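Local coordinates for PA14 domain-containing protein (Clostridium clariflavum, PDB 6QDI), which probably senses plant-biomass sugars outside the cell as the calcium-binding tandem PA14 region of a membrane-bound RsgI-type anti-sigma factor, at residues 8-11 / 15-18; 118-123 / 130-135; 161-164 / 170-173. One frame throughout, in Å; residues are numbered along the deposited sequence.

Contact 1 (8-11 / 15-18). With CA (calcium ion), chain G.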
ATOM      1  N   TYR A   8      -8.082  -0.108   2.704  1.00  7.58           N
ATOM      2  CA  TYR A   8      -7.571  -0.523   1.425  1.00  7.79           C
ATOM      3  C   TYR A   8      -6.397   0.347   1.015  1.00  7.85           C
ATOM      4  O   TYR A   8      -6.499   1.588   0.997  1.00  8.44           O
ATOM      5  CB  TYR A   8      -8.705  -0.426   0.336  1.00  8.60           C
ATOM      6  CG  TYR A   8      -9.787  -1.476   0.537  1.00  8.56           C
ATOM      7  CD1 TYR A   8     -10.719  -1.375   1.570  1.00  8.98           C
ATOM      8  CD2 TYR A   8      -9.845  -2.572  -0.294  1.00  8.59           C
ATOM      9  CE1 TYR A   8     -11.667  -2.351   1.789  1.00  8.92           C
ATOM     10  CE2 TYR A   8     -10.786  -3.575  -0.095  1.00  8.60           C
ATOM     11  CZ  TYR A   8     -11.685  -3.468   0.953  1.00  8.61           C
ATOM     12  OH  TYR A   8     -12.614  -4.492   1.097  1.00  9.63           O
ATOM     13  N   PHE A   9      -5.307  -0.327   0.643  1.00  7.50           N
ATOM     14  CA  PHE A   9      -4.020   0.295   0.367  1.00  7.52           C
ATOM     15  C   PHE A   9      -3.620   0.048  -1.071  1.00  7.00           C
ATOM     16  O   PHE A   9      -3.858  -1.031  -1.631  1.00  7.85           O
ATOM     17  CB  PHE A   9      -2.952  -0.285   1.300  1.00  7.44           C
ATOM     18  CG  PHE A   9      -3.238  -0.010   2.760  1.00  7.81           C
ATOM     19  CD1 PHE A   9      -2.732   1.122   3.376  1.00  8.69           C
ATOM     20  CD2 PHE A   9      -3.957  -0.902   3.538  1.00  8.72           C
ATOM     21  CE1 PHE A   9      -2.999   1.380   4.712  1.00  9.48           C
ATOM     22  CE2 PHE A   9      -4.223  -0.638   4.875  1.00  9.04           C
ATOM     23  CZ  PHE A   9      -3.724   0.501   5.439  1.00  9.60           C
ATOM     24  N   ASP A  10      -2.956   1.030  -1.657  1.00  7.29           N
ATOM     25  CA  ASP A  10      -2.609   1.019  -3.069  1.00  7.33           C
ATOM     26  C   ASP A  10      -1.369   0.196  -3.381  1.00  6.75           C
ATOM     27  O   ASP A  10      -1.031   0.065  -4.536  1.00  8.38           O
ATOM     28  CB  ASP A  10      -2.389   2.452  -3.601  1.00  9.02           C
ATOM     29  CG  ASP A  10      -3.261   2.835  -4.805  1.00 10.51           C
ATOM     30  OD1 ASP A  10      -4.101   2.104  -5.235  1.00  9.87           O
ATOM     31  OD2 ASP A  10      -3.200   4.047  -5.223  1.00 13.03           O
ATOM     32  N   ASN A  11      -0.667  -0.308  -2.376  1.00  6.87           N
ATOM     33  CA  ASN A  11       0.560  -1.089  -2.555  1.00  6.49           C
ATOM     34  C   ASN A  11       0.384  -2.495  -1.991  1.00  6.26           C
ATOM     35  O   ASN A  11      -0.608  -2.783  -1.304  1.00  7.14           O
ATOM     36  CB  ASN A  11       1.723  -0.376  -1.828  1.00  6.15           C
ATOM     37  CG  ASN A  11       2.012   0.961  -2.447  1.00  6.04           C
ATOM     38  OD1 ASN A  11       1.984   1.111  -3.665  1.00  6.46           O
ATOM     39  ND2 ASN A  11       2.397   1.910  -1.610  1.00  7.31           N
ATOM     40  N   THR A  15       0.710  -0.039   2.685  1.00  7.28           N
ATOM     41  CA  THR A  15       1.082   1.351   2.625  1.00  8.08           C
ATOM     42  C   THR A  15       0.287   2.044   1.508  1.00  7.63           C
ATOM     43  O   THR A  15      -0.156   1.431   0.546  1.00  7.89           O
ATOM     44  CB  THR A  15       2.572   1.561   2.427  1.00  8.12           C
ATOM     45  OG1 THR A  15       2.977   1.148   1.125  1.00  7.72           O
ATOM     46  CG2 THR A  15       3.385   0.917   3.515  1.00  8.28           C
ATOM     47  N   ASN A  16       0.160   3.365   1.697  1.00  8.70           N
ATOM     48  CA  ASN A  16      -0.551   4.270   0.797  1.00  9.38           C
ATOM     49  C   ASN A  16      -2.055   4.016   0.821  1.00  9.00           C
ATOM     50  O   ASN A  16      -2.656   3.479  -0.115  1.00  8.99           O
ATOM     51  CB  ASN A  16       0.037   4.296  -0.612  1.00  9.48           C
ATOM     52  CG  ASN A  16      -0.349   5.537  -1.330  1.00 11.73           C
ATOM     53  OD1 ASN A  16      -0.830   6.503  -0.712  1.00 16.25           O
ATOM     54  ND2 ASN A  16      -0.059   5.584  -2.598  1.00 12.69           N
ATOM     55  N   PHE A  17      -2.664   4.385   1.936  1.00  9.68           N
ATOM     56  CA  PHE A  17      -4.089   4.260   2.168  1.00  9.37           C
ATOM     57  C   PHE A  17      -4.910   5.041   1.163  1.00  9.97           C
ATOM     58  O   PHE A  17      -4.612   6.216   0.909  1.00 12.18           O
ATOM     59  CB  PHE A  17      -4.375   4.786   3.582  1.00  9.90           C
ATOM     60  CG  PHE A  17      -5.835   4.887   3.893  1.00 10.26           C
ATOM     61  CD1 PHE A  17      -6.557   3.793   4.342  1.00 10.01           C
ATOM     62  CD2 PHE A  17      -6.490   6.087   3.758  1.00 10.97           C
ATOM     63  CE1 PHE A  17      -7.918   3.904   4.648  1.00 10.67           C
ATOM     64  CE2 PHE A  17      -7.849   6.196   4.010  1.00 11.61           C
ATOM     65  CZ  PHE A  17      -8.549   5.118   4.488  1.00 10.97           C
ATOM     66  N   LYS A  18      -5.926   4.388   0.600  1.00  9.34           N
ATOM     67  CA  LYS A  18      -6.844   5.045  -0.296  1.00  9.81           C
ATOM     68  C   LYS A  18      -8.315   5.031   0.089  1.00 10.40           C
ATOM     69  O   LYS A  18      -9.072   5.874  -0.412  1.00 12.79           O
ATOM     70  CB  LYS A  18      -6.704   4.504  -1.713  1.00 12.50           C
ATOM     71  CG  LYS A  18      -5.309   4.696  -2.321  1.00 13.40           C
ATOM     72  CD  LYS A  18      -4.940   6.183  -2.558  1.00 17.53           C
ATOM     73  CE  LYS A  18      -3.524   6.377  -3.120  1.00 20.36           C
ATOM     74  NZ  LYS A  18      -3.114   7.809  -3.344  1.00 24.59           N
TER
HETATM   75 CA    CA G 406      -0.910  -0.746  -6.790  1.00  7.31          CA
HETATM   76  O   HOH W   1      -3.213  -0.183  -6.618  1.00  8.32           O
HETATM   77  O   HOH W   2       0.794   3.568  -4.445  1.00 14.42           O
HETATM   78  O   HOH W   3       1.379  -0.323  -5.993  1.00  8.63           O
HETATM   79  O   HOH W   4      -0.683   1.706  -7.105  1.00 11.37           O

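Contact 2 (118-123 / 130-135)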
ATOM      1  N   PHE A 118      -8.110 -12.863  -4.390  1.00  6.53           N
ATOM      2  CA  PHE A 118      -9.277 -13.334  -3.673  1.00  6.90           C
ATOM      3  C   PHE A 118      -8.898 -13.617  -2.220  1.00  6.88           C
ATOM      4  O   PHE A 118      -7.750 -13.952  -1.926  1.00  7.04           O
ATOM      5  CB  PHE A 118      -9.952 -14.537  -4.350  1.00  6.95           C
ATOM      6  CG  PHE A 118      -9.068 -15.717  -4.635  1.00  7.12           C
ATOM      7  CD1 PHE A 118      -8.701 -16.600  -3.623  1.00  7.58           C
ATOM      8  CD2 PHE A 118      -8.709 -16.014  -5.939  1.00  7.64           C
ATOM      9  CE1 PHE A 118      -7.932 -17.731  -3.902  1.00  8.06           C
ATOM     10  CE2 PHE A 118      -7.971 -17.163  -6.225  1.00  7.96           C
ATOM     11  CZ  PHE A 118      -7.574 -18.000  -5.219  1.00  8.32           C
ATOM     12  N   VAL A 119      -9.897 -13.552  -1.342  1.00  7.07           N
ATOM     13  CA  VAL A 119      -9.712 -13.889   0.045  1.00  7.41           C
ATOM     14  C   VAL A 119     -11.085 -14.199   0.637  1.00  8.04           C
ATOM     15  O   VAL A 119     -12.044 -13.422   0.485  1.00  9.71           O
ATOM     16  CB  VAL A 119      -8.955 -12.803   0.819  1.00  7.94           C
ATOM     17  CG1 VAL A 119      -9.598 -11.438   0.787  1.00  9.04           C
ATOM     18  CG2 VAL A 119      -8.711 -13.232   2.253  1.00  8.77           C
ATOM     19  N   LYS A 120     -11.180 -15.326   1.309  1.00  7.72           N
ATOM     20  CA  LYS A 120     -12.430 -15.781   1.908  1.00  8.82           C
ATOM     21  C   LYS A 120     -12.152 -16.365   3.275  1.00  8.98           C
ATOM     22  O   LYS A 120     -11.299 -17.256   3.390  1.00 10.79           O
ATOM     23  CB  LYS A 120     -13.054 -16.887   1.011  1.00 11.74           C
ATOM     24  CG  LYS A 120     -14.400 -17.420   1.387  1.00 16.34           C
ATOM     25  CD  LYS A 120     -14.947 -18.347   0.284  1.00 19.88           C
ATOM     26  CE  LYS A 120     -16.012 -19.340   0.700  1.00 21.46           C
ATOM     27  NZ  LYS A 120     -16.648 -19.875  -0.519  1.00 21.80           N
ATOM     28  N   LEU A 121     -12.879 -15.884   4.290  1.00  8.60           N
ATOM     29  CA  LEU A 121     -12.744 -16.357   5.692  1.00  8.86           C
ATOM     30  C   LEU A 121     -13.978 -17.146   6.117  1.00  8.78           C
ATOM     31  O   LEU A 121     -15.095 -16.595   6.156  1.00  9.44           O
ATOM     32  CB  LEU A 121     -12.566 -15.159   6.636  1.00  9.46           C
ATOM     33  CG  LEU A 121     -12.417 -15.523   8.103  1.00 10.63           C
ATOM     34  CD1 LEU A 121     -11.120 -16.250   8.376  1.00 11.89           C
ATOM     35  CD2 LEU A 121     -12.575 -14.259   8.929  1.00 12.35           C
ATOM     36  N   GLU A 122     -13.726 -18.406   6.447  1.00  8.90           N
ATOM     37  CA  GLU A 122     -14.755 -19.316   6.965  1.00  9.31           C
ATOM     38  C   GLU A 122     -14.401 -19.726   8.367  1.00  9.57           C
ATOM     39  O   GLU A 122     -13.245 -19.613   8.824  1.00  9.66           O
ATOM     40  CB  GLU A 122     -14.869 -20.576   6.069  1.00  9.63           C
ATOM     41  CG  GLU A 122     -15.324 -20.284   4.649  1.00 10.77           C
ATOM     42  CD  GLU A 122     -15.150 -21.509   3.808  1.00 11.61           C
ATOM     43  OE1 GLU A 122     -14.055 -21.682   3.258  1.00 14.77           O
ATOM     44  OE2 GLU A 122     -16.058 -22.374   3.812  1.00 12.81           O
ATOM     45  N   TRP A 123     -15.398 -20.294   9.058  1.00  9.61           N
ATOM     46  CA  TRP A 123     -15.182 -20.915  10.367  1.00 10.39           C
ATOM     47  C   TRP A 123     -16.005 -22.195  10.491  1.00 10.69           C
ATOM     48  O   TRP A 123     -16.953 -22.428   9.755  1.00 10.76           O
ATOM     49  CB  TRP A 123     -15.441 -19.950  11.548  1.00 10.30           C
ATOM     50  CG  TRP A 123     -16.841 -19.438  11.740  1.00 10.20           C
ATOM     51  CD1 TRP A 123     -17.968 -19.733  11.002  1.00 10.36           C
ATOM     52  CD2 TRP A 123     -17.259 -18.590  12.794  1.00 11.74           C
ATOM     53  NE1 TRP A 123     -19.038 -19.050  11.515  1.00 11.88           N
ATOM     54  CE2 TRP A 123     -18.630 -18.344  12.621  1.00 11.73           C
ATOM     55  CE3 TRP A 123     -16.590 -17.967  13.833  1.00 11.32           C
ATOM     56  CZ2 TRP A 123     -19.344 -17.512  13.481  1.00 12.38           C
ATOM     57  CZ3 TRP A 123     -17.298 -17.151  14.693  1.00 12.76           C
ATOM     58  CH2 TRP A 123     -18.649 -16.910  14.502  1.00 13.06           C
ATOM     59  N   ARG A 130     -19.445 -25.540   8.839  1.00 13.17           N
ATOM     60  CA  ARG A 130     -18.491 -24.705   8.112  1.00 11.90           C
ATOM     61  C   ARG A 130     -19.221 -23.731   7.221  1.00 12.16           C
ATOM     62  O   ARG A 130     -20.103 -24.086   6.440  1.00 13.53           O
ATOM     63  CB  ARG A 130     -17.584 -25.529   7.292  1.00 11.75           C
ATOM     64  CG  ARG A 130     -16.610 -24.712   6.457  1.00 12.61           C
ATOM     65  CD  ARG A 130     -15.580 -25.567   5.794  1.00 13.34           C
ATOM     66  NE  ARG A 130     -14.742 -24.765   4.899  1.00 14.12           N
ATOM     67  CZ  ARG A 130     -13.591 -25.158   4.384  1.00 13.98           C
ATOM     68  NH1 ARG A 130     -13.096 -26.361   4.622  1.00 15.43           N
ATOM     69  NH2 ARG A 130     -12.923 -24.347   3.596  1.00 15.84           N
ATOM     70  N   SER A 131     -18.831 -22.471   7.332  1.00 11.61           N
ATOM     71  CA  SER A 131     -19.511 -21.383   6.635  1.00 12.19           C
ATOM     72  C   SER A 131     -18.616 -20.164   6.599  1.00 11.64           C
ATOM     73  O   SER A 131     -17.729 -20.012   7.438  1.00 10.74           O
ATOM     74  CB  SER A 131     -20.808 -21.002   7.377  1.00 14.66           C
ATOM     75  OG  SER A 131     -20.544 -20.548   8.688  1.00 21.35           O
ATOM     76  N   ILE A 132     -18.892 -19.251   5.675  1.00 11.59           N
ATOM     77  CA  ILE A 132     -18.335 -17.921   5.736  1.00 11.12           C
ATOM     78  C   ILE A 132     -18.667 -17.355   7.114  1.00 10.92           C
ATOM     79  O   ILE A 132     -19.782 -17.469   7.611  1.00 12.52           O
ATOM     80  CB  ILE A 132     -18.917 -17.043   4.609  1.00 12.44           C
ATOM     81  CG1 ILE A 132     -18.417 -17.555   3.255  1.00 15.63           C
ATOM     82  CG2 ILE A 132     -18.556 -15.563   4.816  1.00 12.90           C
ATOM     83  CD1 ILE A 132     -16.946 -17.291   3.058  1.00 20.41           C
ATOM     84  N   VAL A 133     -17.708 -16.673   7.740  1.00  9.97           N
ATOM     85  CA  VAL A 133     -17.993 -16.038   9.028  1.00 10.56           C
ATOM     86  C   VAL A 133     -19.037 -14.955   8.758  1.00 10.48           C
ATOM     87  O   VAL A 133     -18.807 -14.075   7.928  1.00 11.43           O
ATOM     88  CB  VAL A 133     -16.752 -15.430   9.687  1.00 11.01           C
ATOM     89  CG1 VAL A 133     -17.182 -14.807  11.001  1.00 10.92           C
ATOM     90  CG2 VAL A 133     -15.711 -16.496   9.943  1.00 10.75           C
ATOM     91  N   PRO A 134     -20.214 -15.050   9.400  1.00 11.30           N
ATOM     92  CA  PRO A 134     -21.333 -14.202   8.963  1.00 11.79           C
ATOM     93  C   PRO A 134     -21.336 -12.799   9.546  1.00 10.77           C
ATOM     94  O   PRO A 134     -20.752 -12.541  10.626  1.00 11.61           O
ATOM     95  CB  PRO A 134     -22.548 -14.954   9.457  1.00 12.76           C
ATOM     96  CG  PRO A 134     -22.061 -15.676  10.671  1.00 12.94           C
ATOM     97  CD  PRO A 134     -20.636 -16.061  10.390  1.00 12.23           C
ATOM     98  N   THR A 135     -22.023 -11.894   8.880  1.00 10.98           N
ATOM     99  CA  THR A 135     -21.984 -10.498   9.247  1.00 11.49           C
ATOM    100  C   THR A 135     -22.468 -10.233  10.665  1.00 12.09           C
ATOM    101  O   THR A 135     -21.939  -9.339  11.350  1.00 13.16           O
ATOM    102  CB  THR A 135     -22.721  -9.640   8.198  1.00 12.57           C
ATOM    103  OG1 THR A 135     -22.333  -8.259   8.300  1.00 13.15           O
ATOM    104  CG2 THR A 135     -24.244  -9.755   8.306  1.00 14.00           C
TER
HETATM  105  O   HOH W   5     -16.305 -13.585   6.680  1.00 11.08           O
HETATM  106  O   HOH W   6     -21.916 -19.352  10.788  1.00 18.30           O

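Contact 3 (161-164 / 170-173). With CA (calcium ion), chain F.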
ATOM      1  N   TYR A 161       4.929   6.971 -17.532  1.00  6.81           N
ATOM      2  CA  TYR A 161       5.267   5.549 -17.349  1.00  6.51           C
ATOM      3  C   TYR A 161       5.781   4.981 -18.666  1.00  6.87           C
ATOM      4  O   TYR A 161       5.148   5.166 -19.700  1.00  7.62           O
ATOM      5  CB  TYR A 161       4.061   4.758 -16.882  1.00  7.08           C
ATOM      6  CG  TYR A 161       3.448   5.132 -15.537  1.00  6.85           C
ATOM      7  CD1 TYR A 161       4.149   5.823 -14.561  1.00  6.61           C
ATOM      8  CD2 TYR A 161       2.161   4.752 -15.218  1.00  7.25           C
ATOM      9  CE1 TYR A 161       3.596   6.147 -13.330  1.00  6.92           C
ATOM     10  CE2 TYR A 161       1.588   5.062 -14.005  1.00  7.48           C
ATOM     11  CZ  TYR A 161       2.290   5.771 -13.044  1.00  6.96           C
ATOM     12  OH  TYR A 161       1.683   6.052 -11.865  1.00  8.05           O
ATOM     13  N   PHE A 162       6.924   4.302 -18.567  1.00  6.54           N
ATOM     14  CA  PHE A 162       7.661   3.754 -19.712  1.00  6.60           C
ATOM     15  C   PHE A 162       7.739   2.245 -19.646  1.00  6.65           C
ATOM     16  O   PHE A 162       7.961   1.653 -18.573  1.00  7.41           O
ATOM     17  CB  PHE A 162       9.080   4.315 -19.687  1.00  6.94           C
ATOM     18  CG  PHE A 162       9.125   5.825 -19.877  1.00  7.16           C
ATOM     19  CD1 PHE A 162       9.108   6.379 -21.156  1.00  7.48           C
ATOM     20  CD2 PHE A 162       9.214   6.668 -18.788  1.00  7.77           C
ATOM     21  CE1 PHE A 162       9.168   7.760 -21.341  1.00  8.20           C
ATOM     22  CE2 PHE A 162       9.293   8.045 -18.967  1.00  8.67           C
ATOM     23  CZ  PHE A 162       9.261   8.585 -20.238  1.00  8.52           C
ATOM     24  N   ASP A 163       7.557   1.612 -20.811  1.00  6.94           N
ATOM     25  CA  ASP A 163       7.561   0.155 -20.889  1.00  6.98           C
ATOM     26  C   ASP A 163       8.945  -0.452 -20.880  1.00  7.28           C
ATOM     27  O   ASP A 163       9.099  -1.648 -20.626  1.00  8.16           O
ATOM     28  CB  ASP A 163       6.812  -0.303 -22.152  1.00  7.66           C
ATOM     29  CG  ASP A 163       5.686  -1.292 -21.921  1.00  8.53           C
ATOM     30  OD1 ASP A 163       5.400  -1.655 -20.776  1.00  9.33           O
ATOM     31  OD2 ASP A 163       5.050  -1.675 -22.940  1.00 10.13           O
ATOM     32  N   GLU A 164       9.968   0.331 -21.181  1.00  7.50           N
ATOM     33  CA  GLU A 164      11.354  -0.108 -21.023  1.00  7.85           C
ATOM     34  C   GLU A 164      11.906   0.471 -19.731  1.00  7.51           C
ATOM     35  O   GLU A 164      11.387   1.471 -19.222  1.00  7.89           O
ATOM     36  CB  GLU A 164      12.211   0.364 -22.209  1.00  7.74           C
ATOM     37  CG  GLU A 164      11.802  -0.268 -23.518  1.00  9.27           C
ATOM     38  CD  GLU A 164      12.316  -1.682 -23.677  1.00 11.28           C
ATOM     39  OE1 GLU A 164      13.415  -2.048 -23.192  1.00 13.54           O
ATOM     40  OE2 GLU A 164      11.607  -2.446 -24.358  1.00 17.17           O
ATOM     41  N   PRO A 170       7.138   5.179 -23.971  1.00  7.33           N
ATOM     42  CA  PRO A 170       6.117   5.708 -23.069  1.00  7.48           C
ATOM     43  C   PRO A 170       4.739   5.099 -23.366  1.00  7.51           C
ATOM     44  O   PRO A 170       4.348   4.946 -24.519  1.00  8.39           O
ATOM     45  CB  PRO A 170       6.082   7.208 -23.409  1.00  7.88           C
ATOM     46  CG  PRO A 170       6.596   7.277 -24.828  1.00  8.68           C
ATOM     47  CD  PRO A 170       7.661   6.233 -24.871  1.00  8.01           C
ATOM     48  N   LYS A 171       3.985   4.826 -22.310  1.00  7.31           N
ATOM     49  CA  LYS A 171       2.617   4.249 -22.443  1.00  7.57           C
ATOM     50  C   LYS A 171       1.536   5.040 -21.720  1.00  8.20           C
ATOM     51  O   LYS A 171       0.373   4.870 -22.035  1.00  9.51           O
ATOM     52  CB  LYS A 171       2.579   2.803 -21.973  1.00  7.93           C
ATOM     53  CG  LYS A 171       3.442   1.824 -22.764  1.00  8.45           C
ATOM     54  CD  LYS A 171       2.979   1.659 -24.227  1.00  9.21           C
ATOM     55  CE  LYS A 171       3.912   0.774 -25.005  1.00 10.19           C
ATOM     56  NZ  LYS A 171       3.388   0.492 -26.353  1.00 12.04           N
ATOM     57  N   GLU A 172       1.878   5.909 -20.772  1.00  7.90           N
ATOM     58  CA  GLU A 172       0.841   6.582 -20.020  1.00  7.71           C
ATOM     59  C   GLU A 172       1.431   7.820 -19.357  1.00  7.52           C
ATOM     60  O   GLU A 172       2.629   7.818 -18.997  1.00  8.58           O
ATOM     61  CB  GLU A 172       0.296   5.646 -18.950  1.00  8.40           C
ATOM     62  CG  GLU A 172      -1.035   6.050 -18.331  1.00  8.21           C
ATOM     63  CD  GLU A 172      -1.530   5.013 -17.352  1.00  8.88           C
ATOM     64  OE1 GLU A 172      -1.845   3.927 -17.815  1.00  9.43           O
ATOM     65  OE2 GLU A 172      -1.523   5.249 -16.120  1.00 10.61           O
ATOM     66  N   LYS A 173       0.579   8.816 -19.126  1.00  7.59           N
ATOM     67  CA  LYS A 173       0.946   9.985 -18.357  1.00  7.58           C
ATOM     68  C   LYS A 173      -0.226  10.389 -17.514  1.00  7.48           C
ATOM     69  O   LYS A 173      -1.365  10.004 -17.796  1.00  9.15           O
ATOM     70  CB  LYS A 173       1.410  11.130 -19.252  1.00 10.10           C
ATOM     71  CG  LYS A 173       0.417  11.641 -20.263  1.00 12.84           C
ATOM     72  CD  LYS A 173       1.052  12.639 -21.230  1.00 16.97           C
ATOM     73  CE  LYS A 173      -0.004  13.254 -22.142  1.00 24.75           C
ATOM     74  NZ  LYS A 173      -0.594  12.253 -23.068  1.00 29.77           N
TER
HETATM   75 CA    CA F 405       9.058  -3.853 -19.873  0.90  7.42          CA
HETATM   76  O   HOH W   7       6.964  -3.144 -19.051  1.00  8.57           O
HETATM   77  O   HOH W   8       8.105  -4.042 -22.075  1.00 12.16           O
HETATM   78  O   HOH W   9      11.176  -4.227 -20.821  1.00 10.56           O

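Contact 1 (8-11 / 15-18)
Asp10 gives its backbone to two partners at once: its N bonds across to Asn16 O, while its O binds a calcium ion. The first bond, Asp10 N to Asn16 O, is 2.9 Å long, and the donor is tilted 31° from the carbonyl plane. Asp10 O lies 2.4 Å from the calcium. The carboxylate does not touch the metal. Its OD1 accepts a bond from a metal-bound water and another from the backbone N of Arg40. OD2 lies against the chain of Lys18, 3.2 Å from Lys18 CE. That chain bends at chi2 (-66°), which folds it back over the carboxylate. The opposite charges probably attract, but Asp10 OD2 and Lys18 NZ, 4.2 Å apart, form no salt bridge.

This is the turn end of a beta hairpin, strands 4-9 and 17-23, in the first PA14 domain. Phe9 and Phe17 form an antiparallel non-hydrogen-bonded pair with both side chains on one face. Phe9 CE1 meets Phe17 CB at 3.8 Å, and Tyr146 stacks on Phe17 and meets Phe9 edge-to-face. Next to the pair, Lys18 N bonds to Tyr8 O almost straight (171°).

The turn is tied by a side-chain bond and a weak backbone bond from Asn11 N to Thr15 O. Asn11 ND2 donates to Thr15 OG1 at 2.9 Å, and the hydroxyl lies close to the amide plane. The same hydroxyl also hydrogen-bonds to Asp13 OD1. The same amide reaches the second PA14 domain through Asp180 O and Asn182 N. Asn11 OD1 takes a bond from a second metal-bound water. Asp42 and Ser44 supply further calcium ligands.

Contact 2 (118-123 / 130-135)
Arg130 grips Glu122 side-on with two nitrogens, one to each carboxylate oxygen. Arg130 NH2 meets Glu122 OE1 at 2.9 Å, and Arg130 NE meets Glu122 OE2 at 2.9 Å. Both oxygens lie near the guanidinium plane but are approached from above the carboxylate plane. The two planes are 49° apart. An extended arginine chain, with CG anti to the backbone N (chi1 177°), carries the group there. Tyr64 makes a cation-pi contact with Arg130.

Backbone bonds come next. Trp123 and Ser131 form an antiparallel hydrogen-bonded pair, with Trp123 N to Ser131 O at 2.9 Å and Ser131 N to Trp123 O at 3.1 Å. Val133 N then bonds to Leu121 O. One water links Trp123 NE1 to Ser131 OG; the water and the hydroxyl lie at the ring edge, near the indole plane.

Val133 covers one indole face. Its CG2 makes a CH-pi contact, 3.9 Å from the centroid of the five-membered ring of Trp123. Pro134 CD touches Trp123 CZ2 at 3.7 Å. Leu121 packs against Val133, and Ile53 of strand 44-53 backs both Trp123 and Val133.

The arrangement is a short antiparallel edge strand, 131-132, paired to strand 117-125 in one sheet of the first PA14 domain's beta sandwich.

Contact 3 (161-164 / 170-173)
Pro170, the first residue of its strand, packs on Phe162. The proline CB lies 3.8 Å from Phe162 CE1, and Pro170 CA lies near Phe162 CD1. The two residues form an antiparallel non-hydrogen-bonded pair with side chains on one face.

Lys171 follows. Its N bonds to Tyr161 O at 2.9 Å, nearly straight (173°). Its side chain turns at chi2 (-65°) and passes across the carboxylate of Asp163. Lys171 CE is 3.4 Å from Asp163 OD2. Lys171 NZ stays 4.4 Å from Asp163 OD2, beyond a salt bridge, though the opposite charges probably attract. The backbone of Asp163 serves a calcium ion, which its O binds at 2.3 Å. Asp163 OD1 takes a bond from a metal-bound water and one from Asn193 N.

Glu172 O accepts from Tyr161 N at 2.9 Å. Lys171 and Glu172 thus both face Tyr161, a classic beta bulge. The Glu172 side chain runs alongside the tyrosine ring, pointing the same way, with OE2 3.8 Å from Tyr161 CE2. Glu172 OE2 is hydrogen-bonded to Tyr159 OH, and Glu172 OE1 to the hydroxyls of Ser189 and Ser191.

The contact lies in the hairpin of strands 157-162 and 170-176, in the second PA14 domain. Strand 198-207 flanks strand 157-162, where Phe162 bonds to Ser199 through the backbone. Tyr161 OH bonds to Asp176 and, across the domain interface, to Arg40 of the first PA14 domain.

From the N terminus, contact 1 comes first and closes the turn between strands 4-9 and 17-23. Contact 2 follows late in the same PA14 domain. It closes the excursion through strand 128-129, after which the chain turns a corner at 130 and pairs back on strand 117-125 as strand 131-132. Contact 3 closes the first hairpin of the second domain. The three run in series, without nesting or crossing. Contacts 1 and 2 belong to different sheets of one domain, centres about 24 Å apart. Contacts 1 and 3 occupy matching hairpins of the two domains, each beside a calcium ion, centres about 22 Å apart. Contacts 2 and 3 lie about 40 Å apart, centre to centre.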